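PDB 6TYK: iodotyrosine deiodinase from Thermotoga neapolitana, which uses FMN to remove halogen reductively from iodo-, bromo- and chlorotyrosines, releasing iodide and L-tyrosine from 3-iodo-L-tyrosine. Local coordinates for residues 104-109 with 155-160; 28-33 with 126-131; 20-25 with 97-102; 16-21 with 166-171. All coordinates share one frame; numbering follows the deposited sequence. Where two conformers were deposited one is given.

Contact 1. Residues 104-109 with 155-160; sequences VFSEKS and ELRLEV
Glu159 reaches from strand 156-160 to the serine of the neighbouring strand. Its CB lies 3.4 Å from Val104 O; CG, set beside the backbone N, meets Ser106 OG and CB, and the bend at chi2 (-69°) then turns the carboxylate toward Ser106 OG. At the tip, OE2 accepts a hydrogen bond from Ser106 OG (2.7 Å) through its anti lone pair. The same oxygen makes a salt bridge to Arg114, and OE1 takes the indole N-H of Trp118, so this buried carboxylate is tied down at both oxygens and its charge is probably well compensated. Glu159 belongs to a classic beta bulge: it and Val160 both face Val104, whose O receives a short bond from Glu159 N (2.8 Å) and a weak one from Val160 N. The bulge shifts the register by one residue between two antiparallel central strands of the nitroreductase-type sheet. Beyond it, Ser106 and Arg157 form a regular hydrogen-bonded pair. On the sheet face carrying Phe105 and Leu158, Leu158 CD1 sits over the Phe105 ring in a CH-pi contact, 3.9 Å from its centroid, and Phe186 of the second subunit meets the same ring edge-to-face. Where the strands part, Lys108 N bonds to Glu155 O (3.0 Å).

Contact 2. Residues 28-33 with 126-131; sequences IYSLKV and LALEEK
Tyr29 and Lys131 cross at about a right angle, the lysine chain passing over one face of the ring. Lys131 CG lies 3.5 Å from Tyr29 CD2, and the bend at chi2 (-60°) carries the rest of the chain across the face. CE makes a close CH-pi contact, 3.4 Å from the centroid of the Tyr29 ring, while Lys131 NZ stands 4.3 Å from that centroid, almost straight above the ring centre, a cation-pi interaction. The opposite face of the ring rests on Val33 CG2, one helical turn further along its own helix, so the aromatic is sandwiched. Glu130 comes to the hydroxyl end of Tyr29 with its carboxylate plane turned 64° from the ring; that approach is modelled too tightly for its details to be trusted. Deeper in, the small Ala127 lets the backbones close up: its CB lies 3.6 Å from Ser30 CA and also touches Val33 CB. Leu128 reaches Ser30 with CD2, which packs against Ser30 CB at 3.5 Å; in the conformer given, Ser30 OG bonds back to Leu27 O of its own helix. The helix axes approach to 8.5 Å and run roughly antiparallel, 143° apart. Near the dimer interface, where Leu4 of the second subunit packs on Glu130, this is close antiparallel helix-helix packing at a small residue, Ala127, within the alpha+beta fold of the nitroreductase family.

Contact 3. Residues 20-25 with 97-102; sequences EKPPLE and EAPYLL
One hydrogen bond joins the segments: Tyr100 OH donates to Pro22 O at 2.7 Å, tilted 31° from the carbonyl plane, and this carbonyl oxygen lies at the edge of the tyrosine ring, near its plane. Tyr100 CG stands anti to the carbonyl carbon (chi1 -61°), which carries the phenol away from its strand toward the start of helix 24-35. That strand, 100-107, is one of the inner strands of the nitroreductase sheet, so the bond ties the sheet to the loop leading into the helix.

The rest is apolar. The Pro22 side chain stands roughly perpendicular to that of Pro99, with Pro22 CD 3.5 Å from Pro99 CG. The same CD touches Tyr100 CE2 at 3.8 Å, so Pro22 fits against both residues, its side chain and the tyrosine's running antiparallel alongside one another. Lys21 adds only its aliphatic CG, 4.1 Å from Pro99 CB. Leu24 brings CD1 to 4.4 Å from Tyr100 CE1, and Tyr183 of the second subunit packs on the same leucine.

Contact 4. Residues 16-21 with 166-171; sequences RFKKEK and YPDDPK
Arg16 and Asp168 are joined through both backbone and side chain. Asp168 N donates to Arg16 O at 2.8 Å, coming from above the carbonyl plane. In return Arg16 NE gives its N-H to Asp168 O (2.8 Å), almost straight along the C=O direction and close to the guanidinium plane. The bend of the arginine at chi3 (52°) turns the guanidinium toward Asp168, so NH2 can also form a salt bridge with Asp168 OD2 at 3.1 Å. The two planar groups are 38° apart, and this pairing is not a flat two-pronged one. OD2 has a second donor in a water, which also donates to Phe17 O and thus joins carboxylate to backbone. Further along, Lys18 N bonds to Tyr166 O at 2.9 Å. A second water accepts a hydrogen bond from Tyr166 N and donates to Lys18 O and Glu20 O, satisfying three backbone groups at once. Glu20 CG meets the Tyr166 ring at CD2 (3.6 Å), and the aliphatic chain of Lys18 passes Tyr166 CB. With Phe17 and Pro167 making a single backbone bridge, this is a short, water-completed, sheet-like pairing of two surface loops, one of which follows directly on the FMN-binding residues Arg11 to Arg15.

Contact 1 is the most buried of the four and contact 4 lies at the surface; contacts 2 and 3 are partly buried. Contacts 1 and 3 use opposite ends of strand 100-107, while contacts 2 and 3 share helix 24-35 and touch where Leu31 packs on Leu102. Contacts 3 and 4 share Glu20 and Lys21, and the Tyr166 hydroxyl packs against Pro22 and Pro23. The chemistry follows location: antiparallel backbone pairing broken by a bulge, plus an enclosed carboxylate, in the sheet; apolar packing and a cation-pi contact between the helices; proline packing and one tyrosine hydrogen bond ahead of helix 24-35; and water-bridged, charged pairing between the outer loops.

Contact 1. Residues 104-109 with 155-160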
loop_
_atom_site.group_PDB
_atom_site.type_symbol
_atom_site.label_atom_id
_atom_site.label_comp_id
_atom_site.label_asym_id
_atom_site.label_seq_id
_atom_site.Cartn_x
_atom_site.Cartn_y
_atom_site.Cartn_z
ATOM N N VAL A 104 10.794 6.176 -4.515
ATOM C CA VAL A 104 9.945 6.354 -3.348
ATOM C C VAL A 104 10.645 5.767 -2.134
ATOM O O VAL A 104 11.010 4.582 -2.121
ATOM C CB VAL A 104 8.577 5.664 -3.542
ATOM C CG1 VAL A 104 7.706 5.876 -2.320
ATOM C CG2 VAL A 104 7.883 6.201 -4.782
ATOM N N PHE A 105 10.854 6.605 -1.121
ATOM C CA PHE A 105 11.544 6.181 0.084
ATOM C C PHE A 105 10.608 6.168 1.275
ATOM O O PHE A 105 9.609 6.894 1.308
ATOM C CB PHE A 105 12.686 7.147 0.415
ATOM C CG PHE A 105 13.734 7.244 -0.648
ATOM C CD1 PHE A 105 13.533 8.017 -1.780
ATOM C CD2 PHE A 105 14.941 6.576 -0.505
ATOM C CE1 PHE A 105 14.514 8.101 -2.759
ATOM C CE2 PHE A 105 15.925 6.662 -1.478
ATOM C CZ PHE A 105 15.709 7.428 -2.601
ATOM N N SER A 106 10.952 5.348 2.261
ATOM C CA SER A 106 10.253 5.351 3.540
ATOM C C SER A 106 11.161 5.866 4.649
ATOM O O SER A 106 12.367 5.602 4.669
ATOM C CB SER A 106 9.738 3.952 3.890
ATOM O OG SER A 106 10.792 3.005 3.939
ATOM N N GLU A 107 10.576 6.627 5.562
ATOM C CA GLU A 107 11.296 7.118 6.722
ATOM C C GLU A 107 11.413 5.996 7.747
ATOM O O GLU A 107 10.426 5.610 8.375
ATOM C CB GLU A 107 10.552 8.306 7.318
ATOM C CG GLU A 107 11.212 8.914 8.530
ATOM C CD GLU A 107 10.448 10.109 9.048
ATOM O OE1 GLU A 107 9.214 10.148 8.861
ATOM O OE2 GLU A 107 11.082 11.009 9.636
ATOM N N LYS A 108 12.622 5.472 7.914
ATOM C CA LYS A 108 12.814 4.294 8.753
ATOM C C LYS A 108 12.272 4.427 10.174
ATOM O O LYS A 108 11.768 3.462 10.748
ATOM C CB LYS A 108 14.290 3.914 8.799
ATOM C CG LYS A 108 14.893 3.548 7.454
ATOM C CD LYS A 108 16.381 3.301 7.619
ATOM C CE LYS A 108 17.078 3.164 6.290
ATOM N NZ LYS A 108 18.542 2.958 6.467
ATOM N N SER A 109 12.365 5.624 10.735
ATOM C CA SER A 109 12.050 5.818 12.145
ATOM C C SER A 109 10.557 5.830 12.447
ATOM O O SER A 109 10.155 5.678 13.600
ATOM C CB SER A 109 12.679 7.114 12.644
ATOM O OG SER A 109 12.197 8.219 11.900
ATOM N N GLU A 155 18.598 7.845 7.084
ATOM C CA GLU A 155 17.248 7.850 7.644
ATOM C C GLU A 155 16.178 7.302 6.700
ATOM O O GLU A 155 15.054 7.059 7.122
ATOM C CB GLU A 155 16.857 9.267 8.068
ATOM C CG GLU A 155 17.610 9.793 9.281
ATOM C CD GLU A 155 18.997 10.314 8.953
ATOM O OE1 GLU A 155 19.318 10.480 7.758
ATOM O OE2 GLU A 155 19.767 10.570 9.902
ATOM N N LEU A 156 16.526 7.115 5.431
ATOM C CA LEU A 156 15.535 6.748 4.434
ATOM C C LEU A 156 15.862 5.417 3.792
ATOM O O LEU A 156 17.022 5.092 3.569
ATOM C CB LEU A 156 15.433 7.825 3.349
ATOM C CG LEU A 156 15.026 9.233 3.802
ATOM C CD1 LEU A 156 14.928 10.173 2.609
ATOM C CD2 LEU A 156 13.702 9.200 4.561
ATOM N N ARG A 157 14.819 4.660 3.486
ATOM C CA ARG A 157 14.961 3.388 2.804
ATOM C C ARG A 157 14.295 3.477 1.445
ATOM O O ARG A 157 13.130 3.846 1.358
ATOM C CB ARG A 157 14.269 2.291 3.614
ATOM C CG ARG A 157 14.232 0.961 2.915
ATOM C CD ARG A 157 13.680 -0.124 3.810
ATOM N NE ARG A 157 13.745 -1.417 3.144
ATOM C CZ ARG A 157 13.714 -2.581 3.778
ATOM N NH1 ARG A 157 13.623 -2.604 5.101
ATOM N NH2 ARG A 157 13.785 -3.719 3.089
ATOM N N LEU A 158 15.016 3.134 0.382
ATOM C CA LEU A 158 14.387 3.094 -0.929
ATOM C C LEU A 158 13.434 1.911 -0.987
ATOM O O LEU A 158 13.836 0.781 -0.737
ATOM C CB LEU A 158 15.441 2.989 -2.025
ATOM C CG LEU A 158 14.945 2.933 -3.468
ATOM C CD1 LEU A 158 14.053 4.126 -3.805
ATOM C CD2 LEU A 158 16.154 2.876 -4.400
ATOM N N GLU A 159 12.175 2.182 -1.306
ATOM C CA GLU A 159 11.156 1.139 -1.350
ATOM C C GLU A 159 10.914 0.625 -2.763
ATOM O O GLU A 159 10.707 -0.566 -2.979
ATOM C CB GLU A 159 9.837 1.660 -0.783
ATOM C CG GLU A 159 9.860 1.906 0.713
ATOM C CD GLU A 159 9.951 0.629 1.521
ATOM O OE1 GLU A 159 9.736 -0.466 0.947
ATOM O OE2 GLU A 159 10.221 0.712 2.736
ATOM N N VAL A 160 10.900 1.528 -3.731
ATOM C CA VAL A 160 10.527 1.144 -5.078
ATOM C C VAL A 160 10.980 2.219 -6.049
ATOM O O VAL A 160 11.067 3.392 -5.684
ATOM C CB VAL A 160 8.993 0.921 -5.194
ATOM C CG1 VAL A 160 8.205 2.207 -4.903
ATOM C CG2 VAL A 160 8.639 0.386 -6.556
HETATM O O HOH W 1 19.565 4.312 3.611
HETATM O O HOH W 2 14.377 7.493 9.744
#

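Contact 2. Residues 28-33 with 126-131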
loop_
_atom_site.group_PDB
_atom_site.type_symbol
_atom_site.label_atom_id
_atom_site.label_comp_id
_atom_site.label_asym_id
_atom_site.label_seq_id
_atom_site.Cartn_x
_atom_site.Cartn_y
_atom_site.Cartn_z
ATOM N N ILE A 28 3.450 15.521 -10.173
ATOM C CA ILE A 28 3.203 16.120 -8.865
ATOM C C ILE A 28 1.781 15.865 -8.372
ATOM O O ILE A 28 1.577 15.625 -7.187
ATOM C CB ILE A 28 3.503 17.635 -8.854
ATOM C CG1 ILE A 28 4.990 17.879 -9.128
ATOM C CG2 ILE A 28 3.091 18.255 -7.521
ATOM C CD1 ILE A 28 5.911 17.258 -8.104
ATOM N N TYR A 29 0.805 15.909 -9.279
ATOM C CA TYR A 29 -0.575 15.564 -8.933
ATOM C C TYR A 29 -0.643 14.214 -8.229
ATOM O O TYR A 29 -1.315 14.059 -7.214
ATOM C CB TYR A 29 -1.454 15.522 -10.190
ATOM C CG TYR A 29 -2.812 14.898 -9.950
ATOM C CD1 TYR A 29 -3.851 15.644 -9.405
ATOM C CD2 TYR A 29 -3.058 13.566 -10.266
ATOM C CE1 TYR A 29 -5.089 15.086 -9.179
ATOM C CE2 TYR A 29 -4.293 12.999 -10.039
ATOM C CZ TYR A 29 -5.304 13.765 -9.498
ATOM O OH TYR A 29 -6.540 13.214 -9.268
ATOM N N SER A 30 0.057 13.230 -8.773
ATOM C CA SER A 30 0.013 11.879 -8.224
ATOM C C SER A 30 0.618 11.840 -6.828
ATOM O O SER A 30 0.150 11.105 -5.958
ATOM C CB SER A 30 0.696 10.857 -9.156
ATOM O OG SER A 30 2.118 10.823 -9.023
ATOM N N LEU A 31 1.656 12.644 -6.610
ATOM C CA LEU A 31 2.276 12.707 -5.294
ATOM C C LEU A 31 1.326 13.365 -4.306
ATOM O O LEU A 31 1.244 12.972 -3.147
ATOM C CB LEU A 31 3.590 13.478 -5.343
ATOM C CG LEU A 31 4.603 12.929 -6.344
ATOM C CD1 LEU A 31 5.910 13.652 -6.152
ATOM C CD2 LEU A 31 4.802 11.420 -6.210
ATOM N N LYS A 32 0.598 14.370 -4.773
ATOM C CA LYS A 32 -0.358 15.078 -3.918
ATOM C C LYS A 32 -1.498 14.154 -3.495
ATOM O O LYS A 32 -1.942 14.179 -2.353
ATOM C CB LYS A 32 -0.895 16.301 -4.648
ATOM C CG LYS A 32 0.124 17.421 -4.728
ATOM C CD LYS A 32 -0.410 18.587 -5.530
ATOM C CE LYS A 32 0.580 19.735 -5.562
ATOM N NZ LYS A 32 0.055 20.869 -6.368
ATOM N N VAL A 33 -1.960 13.319 -4.416
ATOM C CA VAL A 33 -2.965 12.330 -4.079
ATOM C C VAL A 33 -2.412 11.342 -3.056
ATOM O O VAL A 33 -3.037 11.079 -2.029
ATOM C CB VAL A 33 -3.453 11.587 -5.320
ATOM C CG1 VAL A 33 -4.410 10.491 -4.904
ATOM C CG2 VAL A 33 -4.125 12.563 -6.291
ATOM N N LEU A 126 -3.058 4.756 -8.806
ATOM C CA LEU A 126 -4.372 5.143 -9.307
ATOM C C LEU A 126 -4.366 6.568 -9.851
ATOM O O LEU A 126 -4.983 6.850 -10.879
ATOM C CB LEU A 126 -5.435 4.969 -8.222
ATOM C CG LEU A 126 -5.709 3.509 -7.873
ATOM C CD1 LEU A 126 -6.534 3.400 -6.597
ATOM C CD2 LEU A 126 -6.395 2.814 -9.030
ATOM N N ALA A 127 -3.653 7.467 -9.175
ATOM C CA ALA A 127 -3.557 8.853 -9.631
ATOM C C ALA A 127 -2.837 8.954 -10.972
ATOM O O ALA A 127 -3.242 9.720 -11.851
ATOM C CB ALA A 127 -2.868 9.733 -8.577
ATOM N N LEU A 128 -1.769 8.181 -11.138
ATOM C CA LEU A 128 -1.058 8.188 -12.401
ATOM C C LEU A 128 -2.001 7.720 -13.506
ATOM O O LEU A 128 -2.028 8.292 -14.591
ATOM C CB LEU A 128 0.177 7.291 -12.342
ATOM C CG LEU A 128 1.326 7.809 -11.481
ATOM C CD1 LEU A 128 2.421 6.771 -11.456
ATOM C CD2 LEU A 128 1.871 9.131 -12.014
ATOM N N GLU A 129 -2.784 6.681 -13.227
ATOM C CA GLU A 129 -3.727 6.183 -14.217
ATOM C C GLU A 129 -4.726 7.277 -14.596
ATOM O O GLU A 129 -5.037 7.451 -15.767
ATOM C CB GLU A 129 -4.448 4.930 -13.718
ATOM C CG GLU A 129 -5.511 4.418 -14.679
ATOM C CD GLU A 129 -4.923 3.677 -15.871
ATOM O OE1 GLU A 129 -3.713 3.378 -15.853
ATOM O OE2 GLU A 129 -5.671 3.384 -16.825
ATOM N N GLU A 130 -5.207 8.028 -13.611
ATOM C CA GLU A 130 -6.159 9.100 -13.883
ATOM C C GLU A 130 -5.561 10.143 -14.830
ATOM O O GLU A 130 -6.270 10.741 -15.636
ATOM C CB GLU A 130 -6.615 9.763 -12.578
ATOM C CG GLU A 130 -7.680 10.833 -12.797
ATOM C CD GLU A 130 -8.053 11.575 -11.529
ATOM O OE1 GLU A 130 -7.234 11.588 -10.588
ATOM O OE2 GLU A 130 -9.168 12.147 -11.477
ATOM N N LYS A 131 -4.251 10.346 -14.733
ATOM C CA LYS A 131 -3.557 11.328 -15.566
ATOM C C LYS A 131 -3.063 10.764 -16.898
ATOM O O LYS A 131 -2.409 11.468 -17.672
ATOM C CB LYS A 131 -2.376 11.930 -14.801
ATOM C CG LYS A 131 -2.789 12.842 -13.658
ATOM C CD LYS A 131 -3.620 14.001 -14.187
ATOM C CE LYS A 131 -3.991 14.987 -13.096
ATOM N NZ LYS A 131 -4.977 15.986 -13.595
#

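Contact 3. Residues 20-25 with 97-102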
loop_
_atom_site.group_PDB
_atom_site.type_symbol
_atom_site.label_atom_id
_atom_site.label_comp_id
_atom_site.label_asym_id
_atom_site.label_seq_id
_atom_site.Cartn_x
_atom_site.Cartn_y
_atom_site.Cartn_z
ATOM N N GLU A 20 8.603 11.258 -24.741
ATOM C CA GLU A 20 8.007 12.570 -24.544
ATOM C C GLU A 20 7.729 12.811 -23.069
ATOM O O GLU A 20 7.221 11.935 -22.362
ATOM C CB GLU A 20 6.756 12.777 -25.404
ATOM C CG GLU A 20 5.741 11.658 -25.375
ATOM C CD GLU A 20 4.489 12.017 -26.160
ATOM O OE1 GLU A 20 4.016 13.168 -26.027
ATOM O OE2 GLU A 20 3.986 11.158 -26.914
ATOM N N LYS A 21 8.093 14.001 -22.609
ATOM C CA LYS A 21 8.054 14.322 -21.190
ATOM C C LYS A 21 6.708 14.888 -20.781
ATOM O O LYS A 21 6.332 15.966 -21.224
ATOM C CB LYS A 21 9.134 15.344 -20.857
ATOM C CG LYS A 21 10.543 14.868 -21.146
ATOM C CD LYS A 21 11.529 15.993 -20.929
ATOM C CE LYS A 21 12.948 15.528 -21.189
ATOM N NZ LYS A 21 13.865 16.683 -21.280
ATOM N N PRO A 22 5.986 14.175 -19.908
ATOM C CA PRO A 22 4.762 14.741 -19.341
ATOM C C PRO A 22 5.092 15.989 -18.542
ATOM O O PRO A 22 6.191 16.096 -17.990
ATOM C CB PRO A 22 4.276 13.642 -18.389
ATOM C CG PRO A 22 4.941 12.386 -18.851
ATOM C CD PRO A 22 6.268 12.828 -19.385
ATOM N N PRO A 23 4.151 16.938 -18.476
ATOM C CA PRO A 23 4.377 18.109 -17.622
ATOM C C PRO A 23 4.619 17.659 -16.191
ATOM O O PRO A 23 4.015 16.685 -15.732
ATOM C CB PRO A 23 3.055 18.869 -17.704
ATOM C CG PRO A 23 2.422 18.415 -18.980
ATOM C CD PRO A 23 2.853 16.985 -19.167
ATOM N N LEU A 24 5.508 18.360 -15.500
ATOM C CA LEU A 24 5.816 18.045 -14.117
ATOM C C LEU A 24 4.558 17.976 -13.261
ATOM O O LEU A 24 4.444 17.120 -12.385
ATOM C CB LEU A 24 6.787 19.084 -13.555
ATOM C CG LEU A 24 7.194 18.890 -12.098
ATOM C CD1 LEU A 24 7.863 17.542 -11.921
ATOM C CD2 LEU A 24 8.108 20.019 -11.634
ATOM N N GLU A 25 3.605 18.864 -13.519
ATOM C CA GLU A 25 2.405 18.906 -12.686
ATOM C C GLU A 25 1.605 17.601 -12.687
ATOM O O GLU A 25 0.941 17.288 -11.708
ATOM C CB GLU A 25 1.505 20.090 -13.053
ATOM C CG GLU A 25 0.414 20.362 -12.020
ATOM C CD GLU A 25 0.950 20.410 -10.592
ATOM O OE1 GLU A 25 2.069 20.933 -10.386
ATOM O OE2 GLU A 25 0.251 19.916 -9.677
ATOM N N GLU A 97 14.092 4.682 -20.995
ATOM C CA GLU A 97 13.033 5.316 -21.788
ATOM C C GLU A 97 12.113 6.234 -20.987
ATOM O O GLU A 97 11.704 7.292 -21.472
ATOM C CB GLU A 97 12.182 4.269 -22.510
ATOM C CG GLU A 97 12.958 3.378 -23.479
ATOM C CD GLU A 97 13.611 4.145 -24.624
ATOM O OE1 GLU A 97 14.784 4.562 -24.477
ATOM O OE2 GLU A 97 12.955 4.314 -25.679
ATOM N N ALA A 98 11.775 5.831 -19.766
ATOM C CA ALA A 98 10.866 6.625 -18.952
ATOM C C ALA A 98 11.466 8.004 -18.698
ATOM O O ALA A 98 12.628 8.117 -18.319
ATOM C CB ALA A 98 10.573 5.911 -17.644
ATOM N N PRO A 99 10.671 9.055 -18.914
ATOM C CA PRO A 99 11.153 10.422 -18.673
ATOM C C PRO A 99 11.400 10.705 -17.197
ATOM O O PRO A 99 12.225 11.558 -16.873
ATOM C CB PRO A 99 10.021 11.301 -19.221
ATOM C CG PRO A 99 8.819 10.415 -19.231
ATOM C CD PRO A 99 9.334 9.036 -19.526
ATOM N N TYR A 100 10.708 9.984 -16.321
ATOM C CA TYR A 100 10.905 10.133 -14.889
ATOM C C TYR A 100 11.165 8.779 -14.267
ATOM O O TYR A 100 10.467 7.814 -14.587
ATOM C CB TYR A 100 9.642 10.670 -14.217
ATOM C CG TYR A 100 9.149 12.020 -14.658
ATOM C CD1 TYR A 100 9.772 13.181 -14.233
ATOM C CD2 TYR A 100 8.014 12.135 -15.444
ATOM C CE1 TYR A 100 9.301 14.420 -14.615
ATOM C CE2 TYR A 100 7.533 13.368 -15.828
ATOM C CZ TYR A 100 8.184 14.504 -15.413
ATOM O OH TYR A 100 7.707 15.731 -15.797
ATOM N N LEU A 101 12.147 8.704 -13.372
ATOM C CA LEU A 101 12.196 7.605 -12.420
ATOM C C LEU A 101 11.841 8.185 -11.065
ATOM O O LEU A 101 12.592 8.984 -10.497
ATOM C CB LEU A 101 13.565 6.943 -12.364
ATOM C CG LEU A 101 14.136 6.485 -13.699
ATOM C CD1 LEU A 101 15.487 5.835 -13.470
ATOM C CD2 LEU A 101 13.182 5.520 -14.388
ATOM N N LEU A 102 10.670 7.814 -10.566
ATOM C CA LEU A 102 10.234 8.301 -9.269
ATOM C C LEU A 102 10.698 7.305 -8.225
ATOM O O LEU A 102 10.210 6.168 -8.170
ATOM C CB LEU A 102 8.715 8.430 -9.238
ATOM C CG LEU A 102 8.138 8.823 -7.876
ATOM C CD1 LEU A 102 8.543 10.244 -7.463
ATOM C CD2 LEU A 102 6.625 8.671 -7.873
#

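Contact 4. Residues 16-21 with 166-171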
loop_
_atom_site.group_PDB
_atom_site.type_symbol
_atom_site.label_atom_id
_atom_site.label_comp_id
_atom_site.label_asym_id
_atom_site.label_seq_id
_atom_site.Cartn_x
_atom_site.Cartn_y
_atom_site.Cartn_z
ATOM N N ARG A 16 6.694 -0.102 -21.224
ATOM C CA ARG A 16 7.021 0.510 -22.510
ATOM C C ARG A 16 6.580 1.952 -22.454
ATOM O O ARG A 16 5.384 2.235 -22.353
ATOM C CB ARG A 16 6.273 -0.174 -23.658
ATOM C CG ARG A 16 6.741 -1.572 -23.988
ATOM C CD ARG A 16 5.903 -2.192 -25.110
ATOM N NE ARG A 16 5.834 -1.322 -26.282
ATOM C CZ ARG A 16 6.738 -1.301 -27.258
ATOM N NH1 ARG A 16 7.787 -2.116 -27.227
ATOM N NH2 ARG A 16 6.590 -0.460 -28.268
ATOM N N PHE A 17 7.541 2.862 -22.526
ATOM C CA PHE A 17 7.256 4.279 -22.390
ATOM C C PHE A 17 7.641 5.050 -23.630
ATOM O O PHE A 17 8.564 4.674 -24.343
ATOM C CB PHE A 17 8.028 4.847 -21.208
ATOM C CG PHE A 17 7.601 4.275 -19.893
ATOM C CD1 PHE A 17 6.550 4.844 -19.188
ATOM C CD2 PHE A 17 8.241 3.171 -19.360
ATOM C CE1 PHE A 17 6.139 4.314 -17.991
ATOM C CE2 PHE A 17 7.834 2.633 -18.160
ATOM C CZ PHE A 17 6.790 3.212 -17.466
ATOM N N LYS A 18 6.922 6.138 -23.876
ATOM C CA LYS A 18 7.361 7.129 -24.841
ATOM C C LYS A 18 8.429 7.981 -24.171
ATOM O O LYS A 18 8.490 8.054 -22.944
ATOM C CB LYS A 18 6.188 8.015 -25.250
ATOM C CG LYS A 18 5.063 7.278 -25.945
ATOM C CD LYS A 18 3.927 8.221 -26.287
ATOM C CE LYS A 18 2.738 7.479 -26.875
ATOM N NZ LYS A 18 1.613 8.404 -27.209
ATOM N N LYS A 19 9.273 8.631 -24.960
ATOM C CA LYS A 19 10.274 9.524 -24.379
ATOM C C LYS A 19 9.720 10.920 -24.101
ATOM O O LYS A 19 10.290 11.672 -23.300
ATOM C CB LYS A 19 11.530 9.590 -25.252
ATOM C CG LYS A 19 12.380 8.323 -25.167
ATOM C CD LYS A 19 13.816 8.541 -25.634
ATOM C CE LYS A 19 13.930 8.523 -27.151
ATOM N NZ LYS A 19 15.353 8.472 -27.600
ATOM N N GLU A 20 8.603 11.258 -24.741
ATOM C CA GLU A 20 8.007 12.570 -24.544
ATOM C C GLU A 20 7.729 12.811 -23.069
ATOM O O GLU A 20 7.221 11.935 -22.362
ATOM C CB GLU A 20 6.756 12.777 -25.404
ATOM C CG GLU A 20 5.741 11.658 -25.375
ATOM C CD GLU A 20 4.489 12.017 -26.160
ATOM O OE1 GLU A 20 4.016 13.168 -26.027
ATOM O OE2 GLU A 20 3.986 11.158 -26.914
ATOM N N LYS A 21 8.093 14.001 -22.609
ATOM C CA LYS A 21 8.054 14.322 -21.190
ATOM C C LYS A 21 6.708 14.888 -20.781
ATOM O O LYS A 21 6.332 15.966 -21.224
ATOM C CB LYS A 21 9.134 15.344 -20.857
ATOM C CG LYS A 21 10.543 14.868 -21.146
ATOM C CD LYS A 21 11.529 15.993 -20.929
ATOM C CE LYS A 21 12.948 15.528 -21.189
ATOM N NZ LYS A 21 13.865 16.683 -21.280
ATOM N N TYR A 166 4.418 8.471 -20.450
ATOM C CA TYR A 166 3.288 8.104 -21.282
ATOM C C TYR A 166 3.485 6.680 -21.765
ATOM O O TYR A 166 4.577 6.315 -22.195
ATOM C CB TYR A 166 3.208 9.041 -22.487
ATOM C CG TYR A 166 2.883 10.464 -22.113
ATOM C CD1 TYR A 166 1.686 10.768 -21.488
ATOM C CD2 TYR A 166 3.766 11.503 -22.388
ATOM C CE1 TYR A 166 1.368 12.063 -21.153
ATOM C CE2 TYR A 166 3.454 12.807 -22.052
ATOM C CZ TYR A 166 2.256 13.078 -21.431
ATOM O OH TYR A 166 1.933 14.370 -21.092
ATOM N N PRO A 167 2.422 5.865 -21.704
ATOM C CA PRO A 167 2.547 4.477 -22.151
ATOM C C PRO A 167 2.769 4.411 -23.648
ATOM O O PRO A 167 2.230 5.228 -24.410
ATOM C CB PRO A 167 1.182 3.868 -21.806
ATOM C CG PRO A 167 0.602 4.790 -20.776
ATOM C CD PRO A 167 1.078 6.149 -21.184
ATOM N N ASP A 168 3.557 3.431 -24.068
ATOM C CA ASP A 168 3.786 3.199 -25.482
ATOM C C ASP A 168 3.291 1.815 -25.858
ATOM O O ASP A 168 4.080 0.878 -26.029
ATOM C CB ASP A 168 5.268 3.331 -25.814
ATOM C CG ASP A 168 5.545 3.059 -27.262
ATOM O OD1 ASP A 168 4.657 3.364 -28.076
ATOM O OD2 ASP A 168 6.614 2.522 -27.593
ATOM N N ASP A 169 1.974 1.703 -25.983
ATOM C CA ASP A 169 1.312 0.435 -26.272
ATOM C C ASP A 169 1.769 -0.706 -25.371
ATOM O O ASP A 169 2.356 -1.685 -25.831
ATOM C CB ASP A 169 1.472 0.049 -27.737
ATOM C CG ASP A 169 0.533 -1.073 -28.133
ATOM O OD1 ASP A 169 -0.529 -1.212 -27.490
ATOM O OD2 ASP A 169 0.846 -1.816 -29.075
ATOM N N PRO A 170 1.470 -0.586 -24.080
ATOM C CA PRO A 170 1.874 -1.607 -23.114
ATOM C C PRO A 170 1.135 -2.920 -23.325
ATOM O O PRO A 170 0.047 -2.954 -23.914
ATOM C CB PRO A 170 1.492 -0.985 -21.769
ATOM C CG PRO A 170 0.382 -0.027 -22.095
ATOM C CD PRO A 170 0.666 0.487 -23.471
ATOM N N LYS A 171 1.741 -3.997 -22.842
ATOM C CA LYS A 171 1.145 -5.323 -22.925
ATOM C C LYS A 171 -0.133 -5.384 -22.095
ATOM O O LYS A 171 -0.327 -4.589 -21.178
ATOM C CB LYS A 171 2.142 -6.374 -22.442
ATOM C CG LYS A 171 3.412 -6.459 -23.285
ATOM C CD LYS A 171 3.097 -6.850 -24.714
ATOM C CE LYS A 171 2.419 -8.206 -24.770
ATOM N NZ LYS A 171 2.045 -8.579 -26.162
HETATM O O HOH W 3 8.302 2.052 -25.534
HETATM O O HOH W 4 6.676 9.509 -21.672
#